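NADH oxidoreductase (Mesorhizobium loti, PDB 3PI7) probably binds NADPH and works as an NAD(P)H-dependent oxidoreductase, perhaps a quinone reductase of the medium-chain dehydrogenase type. Local coordinates at residues Ile159-Ala172 against Met229-Val241. Residues are numbered along the deposited sequence; the frame is centred on the assembly and turned at random.
Sequences IVKQEGEKAFVMTA and MKAEQPRIFLDAV
The guanidinium of R235 carries the CB of E165 over one face, while OE2 of E163 lies at its edge, in the guanidinium plane. The ring of F237 has CB of D239 on one face and the O of V169 and N of T171 at its edge; W259 stacks on it. The salt bridge from R235 NE to E163 OE2 is 2.9 Å long and nearly straight (172°), although the two planar groups stand 74° apart. NH2 of R235 also reaches the backbone O of E163, 3.1 Å away, from above the carbonyl plane, so that E163 is gripped side-on at the end of its helix. The trans chi1 of E165 (-160°) and a bend at chi2 carry OE1 to R235 NH1, a 2.7 Å salt bridge that is bent and tilted from the guanidinium plane. An alanine here in place of R235 would probably leave E163 OE2 and E165 OE1 without their shared cation, and the carbonyl O of E163 without this N-H. Strands 167-170 and 236-239 run parallel as the central pair of the Rossmann sheet (order 3-2-1-4-5-6), joined by V169 N to I236 O and L238 N to V169 O. On the side of V169 and F237, V169 CG2 meets P234 CG at 3.5 Å; on the other, I236 CD1 packs against I159 CG2 of helix 148-163. Just beyond strand 167-170, T171 OG1 donates to the anti lone pair of D239 OD1 (2.7 Å), which also accepts V241 N in an Asx turn.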
loop_
_atom_site.group_PDB
_atom_site.type_symbol
_atom_site.label_atom_id
_atom_site.label_comp_id
_atom_site.label_asym_id
_atom_site.label_seq_id
_atom_site.Cartn_x
_atom_site.Cartn_y
_atom_site.Cartn_z
ATOM N N ILE A 159 -8.148 -5.959 13.350
ATOM C CA ILE A 159 -7.566 -6.225 12.011
ATOM C C ILE A 159 -6.761 -7.524 12.083
ATOM O O ILE A 159 -6.890 -8.386 11.219
ATOM C CB ILE A 159 -6.687 -5.058 11.515
ATOM C CG1 ILE A 159 -7.515 -3.768 11.375
ATOM C CG2 ILE A 159 -5.978 -5.426 10.197
ATOM C CD1 ILE A 159 -6.640 -2.463 11.282
ATOM N N VAL A 160 -5.928 -7.656 13.124
ATOM C CA VAL A 160 -5.126 -8.868 13.328
ATOM C C VAL A 160 -6.054 -10.091 13.429
ATOM O O VAL A 160 -5.797 -11.124 12.801
ATOM C CB VAL A 160 -4.226 -8.725 14.585
ATOM C CG1 VAL A 160 -3.487 -10.035 14.883
ATOM C CG2 VAL A 160 -3.236 -7.585 14.402
ATOM N N LYS A 161 -7.095 -9.998 14.253
ATOM C CA LYS A 161 -8.036 -11.116 14.435
ATOM C C LYS A 161 -8.743 -11.500 13.161
ATOM O O LYS A 161 -8.887 -12.686 12.894
ATOM C CB LYS A 161 -9.103 -10.744 15.464
ATOM C CG LYS A 161 -8.626 -10.803 16.893
ATOM C CD LYS A 161 -9.828 -10.667 17.833
ATOM C CE LYS A 161 -10.615 -11.959 17.975
ATOM N N GLN A 162 -9.214 -10.501 12.387
ATOM C CA GLN A 162 -9.922 -10.758 11.138
ATOM C C GLN A 162 -9.002 -11.396 10.096
ATOM O O GLN A 162 -9.469 -12.167 9.256
ATOM C CB GLN A 162 -10.563 -9.469 10.590
ATOM C CG GLN A 162 -11.763 -8.971 11.431
ATOM C CD GLN A 162 -12.726 -10.072 11.825
ATOM O OE1 GLN A 162 -13.365 -10.706 10.978
ATOM N NE2 GLN A 162 -12.820 -10.353 13.123
ATOM N N GLU A 163 -7.701 -11.100 10.151
ATOM C CA GLU A 163 -6.760 -11.706 9.221
ATOM C C GLU A 163 -6.583 -13.191 9.589
ATOM O O GLU A 163 -6.415 -14.016 8.695
ATOM C CB GLU A 163 -5.435 -10.929 9.237
ATOM C CG GLU A 163 -4.501 -11.258 8.082
ATOM C CD GLU A 163 -5.040 -11.065 6.671
ATOM O OE1 GLU A 163 -5.636 -9.999 6.377
ATOM O OE2 GLU A 163 -4.835 -11.985 5.848
ATOM N N GLY A 164 -6.666 -13.515 10.887
ATOM C CA GLY A 164 -6.644 -14.897 11.360
ATOM C C GLY A 164 -5.308 -15.558 11.614
ATOM O O GLY A 164 -5.270 -16.636 12.219
ATOM N N GLU A 165 -4.209 -14.922 11.204
ATOM C CA GLU A 165 -2.864 -15.445 11.441
ATOM C C GLU A 165 -2.464 -15.137 12.891
ATOM O O GLU A 165 -2.679 -14.016 13.343
ATOM C CB GLU A 165 -1.888 -14.816 10.437
ATOM C CG GLU A 165 -0.619 -15.619 10.288
ATOM C CD GLU A 165 -0.802 -17.084 9.928
ATOM O OE1 GLU A 165 -1.546 -17.392 8.967
ATOM O OE2 GLU A 165 -0.227 -17.930 10.650
ATOM N N LYS A 166 -1.972 -16.143 13.657
ATOM C CA LYS A 166 -1.647 -15.907 15.051
ATOM C C LYS A 166 -0.512 -14.891 15.223
ATOM O O LYS A 166 -0.618 -13.999 16.074
ATOM C CB LYS A 166 -1.343 -17.224 15.796
ATOM C CG LYS A 166 -2.599 -18.085 15.998
ATOM C CD LYS A 166 -3.730 -17.399 16.832
ATOM C CE LYS A 166 -5.040 -18.154 16.780
ATOM N NZ LYS A 166 -6.020 -17.626 17.760
ATOM N N ALA A 167 0.517 -14.957 14.367
ATOM C CA ALA A 167 1.618 -14.008 14.490
ATOM C C ALA A 167 1.333 -12.706 13.785
ATOM O O ALA A 167 0.736 -12.698 12.727
ATOM C CB ALA A 167 2.893 -14.600 13.920
ATOM N N PHE A 168 1.804 -11.590 14.370
ATOM C CA PHE A 168 1.673 -10.283 13.741
ATOM C C PHE A 168 2.856 -9.444 14.202
ATOM O O PHE A 168 3.550 -9.832 15.145
ATOM C CB PHE A 168 0.313 -9.649 14.035
ATOM C CG PHE A 168 0.117 -9.255 15.467
ATOM C CD1 PHE A 168 -0.209 -10.210 16.435
ATOM C CD2 PHE A 168 0.321 -7.934 15.875
ATOM C CE1 PHE A 168 -0.427 -9.831 17.758
ATOM C CE2 PHE A 168 0.124 -7.564 17.210
ATOM C CZ PHE A 168 -0.191 -8.526 18.148
ATOM N N VAL A 169 3.150 -8.376 13.480
ATOM C CA VAL A 169 4.355 -7.591 13.770
ATOM C C VAL A 169 3.997 -6.173 14.178
ATOM O O VAL A 169 3.079 -5.574 13.619
ATOM C CB VAL A 169 5.337 -7.588 12.546
ATOM C CG1 VAL A 169 6.663 -6.898 12.870
ATOM C CG2 VAL A 169 5.593 -8.994 12.038
HETATM N N MSE A 170 4.820 -5.609 15.080
HETATM C CA MSE A 170 4.658 -4.217 15.495
HETATM C C MSE A 170 6.002 -3.573 15.700
HETATM O O MSE A 170 6.859 -4.149 16.359
HETATM C CB MSE A 170 3.855 -4.104 16.799
HETATM C CG MSE A 170 2.409 -4.462 16.602
HETATM SE SE MSE A 170 1.359 -4.060 18.139
HETATM C CE MSE A 170 2.104 -5.394 19.346
ATOM N N THR A 171 6.191 -2.375 15.137
ATOM C CA THR A 171 7.371 -1.570 15.476
ATOM C C THR A 171 7.032 -0.726 16.718
ATOM O O THR A 171 5.852 -0.575 17.067
ATOM C CB THR A 171 7.811 -0.694 14.333
ATOM O OG1 THR A 171 6.675 -0.036 13.790
ATOM C CG2 THR A 171 8.544 -1.438 13.279
ATOM N N ALA A 172 8.055 -0.140 17.384
ATOM C CA ALA A 172 7.894 0.662 18.619
ATOM C C ALA A 172 7.224 -0.204 19.670
ATOM O O ALA A 172 6.213 0.179 20.256
ATOM C CB ALA A 172 7.076 1.930 18.357
HETATM N N MSE A 229 10.371 -14.302 10.546
HETATM C CA MSE A 229 9.313 -14.243 9.540
HETATM C C MSE A 229 9.034 -15.608 8.967
HETATM O O MSE A 229 7.882 -15.931 8.759
HETATM C CB MSE A 229 9.674 -13.296 8.377
HETATM C CG MSE A 229 9.823 -11.879 8.800
HETATM SE SE MSE A 229 8.306 -11.100 9.628
HETATM C CE MSE A 229 8.890 -11.197 11.496
ATOM N N LYS A 230 10.081 -16.422 8.733
ATOM C CA LYS A 230 9.886 -17.764 8.176
ATOM C C LYS A 230 9.159 -18.644 9.196
ATOM O O LYS A 230 8.254 -19.389 8.832
ATOM C CB LYS A 230 11.235 -18.388 7.781
ATOM C CG LYS A 230 11.103 -19.749 7.083
ATOM C CD LYS A 230 12.437 -20.297 6.572
ATOM C CE LYS A 230 12.347 -21.744 6.114
ATOM N NZ LYS A 230 11.616 -21.905 4.823
ATOM N N ALA A 231 9.558 -18.541 10.471
ATOM C CA ALA A 231 9.015 -19.377 11.541
ATOM C C ALA A 231 7.557 -19.026 11.889
ATOM O O ALA A 231 6.731 -19.920 12.136
ATOM C CB ALA A 231 9.892 -19.257 12.778
ATOM N N GLU A 232 7.220 -17.739 11.844
ATOM C CA GLU A 232 5.917 -17.261 12.346
ATOM C C GLU A 232 4.897 -16.932 11.263
ATOM O O GLU A 232 3.702 -16.954 11.554
ATOM C CB GLU A 232 6.117 -16.021 13.227
ATOM C CG GLU A 232 6.911 -16.292 14.503
ATOM C CD GLU A 232 6.260 -17.166 15.561
ATOM O OE1 GLU A 232 5.019 -17.331 15.528
ATOM O OE2 GLU A 232 6.996 -17.668 16.445
ATOM N N GLN A 233 5.365 -16.549 10.069
ATOM C CA GLN A 233 4.525 -16.208 8.894
ATOM C C GLN A 233 3.420 -15.165 9.216
ATOM O O GLN A 233 2.239 -15.383 8.898
ATOM C CB GLN A 233 3.882 -17.481 8.329
ATOM C CG GLN A 233 4.903 -18.499 7.819
ATOM C CD GLN A 233 5.469 -18.079 6.490
ATOM O OE1 GLN A 233 6.586 -17.569 6.394
ATOM N NE2 GLN A 233 4.680 -18.218 5.445
ATOM N N PRO A 234 3.755 -14.033 9.858
ATOM C CA PRO A 234 2.711 -13.021 10.114
ATOM C C PRO A 234 2.227 -12.343 8.842
ATOM O O PRO A 234 2.989 -12.205 7.886
ATOM C CB PRO A 234 3.456 -11.977 10.979
ATOM C CG PRO A 234 4.877 -12.075 10.518
ATOM C CD PRO A 234 5.083 -13.559 10.319
ATOM N N ARG A 235 1.001 -11.864 8.856
ATOM C CA ARG A 235 0.508 -11.118 7.705
ATOM C C ARG A 235 0.238 -9.672 8.058
ATOM O O ARG A 235 0.323 -8.821 7.179
ATOM C CB ARG A 235 -0.729 -11.795 7.105
ATOM C CG ARG A 235 -0.322 -12.972 6.183
ATOM C CD ARG A 235 -1.465 -13.486 5.313
ATOM N NE ARG A 235 -2.663 -13.879 6.059
ATOM C CZ ARG A 235 -2.814 -15.030 6.716
ATOM N NH1 ARG A 235 -1.827 -15.920 6.748
ATOM N NH2 ARG A 235 -3.947 -15.296 7.349
ATOM N N ILE A 236 -0.029 -9.362 9.331
ATOM C CA ILE A 236 -0.298 -7.975 9.677
ATOM C C ILE A 236 0.886 -7.355 10.289
ATOM O O ILE A 236 1.444 -7.906 11.223
ATOM C CB ILE A 236 -1.525 -7.819 10.624
ATOM C CG1 ILE A 236 -2.784 -8.453 9.988
ATOM C CG2 ILE A 236 -1.765 -6.356 11.034
ATOM C CD1 ILE A 236 -3.300 -7.701 8.644
ATOM N N PHE A 237 1.247 -6.158 9.785
ATOM C CA PHE A 237 2.342 -5.388 10.367
ATOM C C PHE A 237 1.786 -4.023 10.730
ATOM O O PHE A 237 1.415 -3.249 9.840
ATOM C CB PHE A 237 3.506 -5.312 9.358
ATOM C CG PHE A 237 4.601 -4.311 9.638
ATOM C CD1 PHE A 237 4.970 -3.994 10.953
ATOM C CD2 PHE A 237 5.278 -3.691 8.598
ATOM C CE1 PHE A 237 5.970 -3.053 11.205
ATOM C CE2 PHE A 237 6.323 -2.789 8.856
ATOM C CZ PHE A 237 6.682 -2.504 10.155
ATOM N N LEU A 238 1.725 -3.734 12.042
ATOM C CA LEU A 238 1.231 -2.457 12.568
ATOM C C LEU A 238 2.456 -1.613 12.797
ATOM O O LEU A 238 3.295 -1.939 13.644
ATOM C CB LEU A 238 0.385 -2.656 13.853
ATOM C CG LEU A 238 -0.789 -3.639 13.725
ATOM C CD1 LEU A 238 -1.528 -3.794 15.078
ATOM C CD2 LEU A 238 -1.766 -3.169 12.667
ATOM N N ASP A 239 2.596 -0.560 12.002
ATOM C CA ASP A 239 3.817 0.219 12.030
ATOM C C ASP A 239 3.638 1.660 12.509
ATOM O O ASP A 239 2.973 2.457 11.845
ATOM C CB ASP A 239 4.390 0.216 10.605
ATOM C CG ASP A 239 5.680 1.002 10.415
ATOM O OD1 ASP A 239 6.478 1.092 11.382
ATOM O OD2 ASP A 239 5.907 1.485 9.292
ATOM N N ALA A 240 4.321 2.013 13.610
ATOM C CA ALA A 240 4.313 3.371 14.159
ATOM C C ALA A 240 5.572 4.166 13.744
ATOM O O ALA A 240 5.677 5.361 14.078
ATOM C CB ALA A 240 4.278 3.301 15.702
ATOM N N VAL A 241 6.551 3.504 13.101
ATOM C CA VAL A 241 7.873 4.070 12.905
ATOM C C VAL A 241 8.141 4.482 11.468
ATOM O O VAL A 241 8.617 5.598 11.246
ATOM C CB VAL A 241 8.945 3.061 13.428
ATOM C CG1 VAL A 241 10.371 3.540 13.181
ATOM C CG2 VAL A 241 8.758 2.780 14.927
HETATM O O HOH W 1 1.283 -17.159 12.583
HETATM O O HOH W 2 -0.867 -11.393 11.093
HETATM O O HOH W 3 3.479 -0.576 16.111
#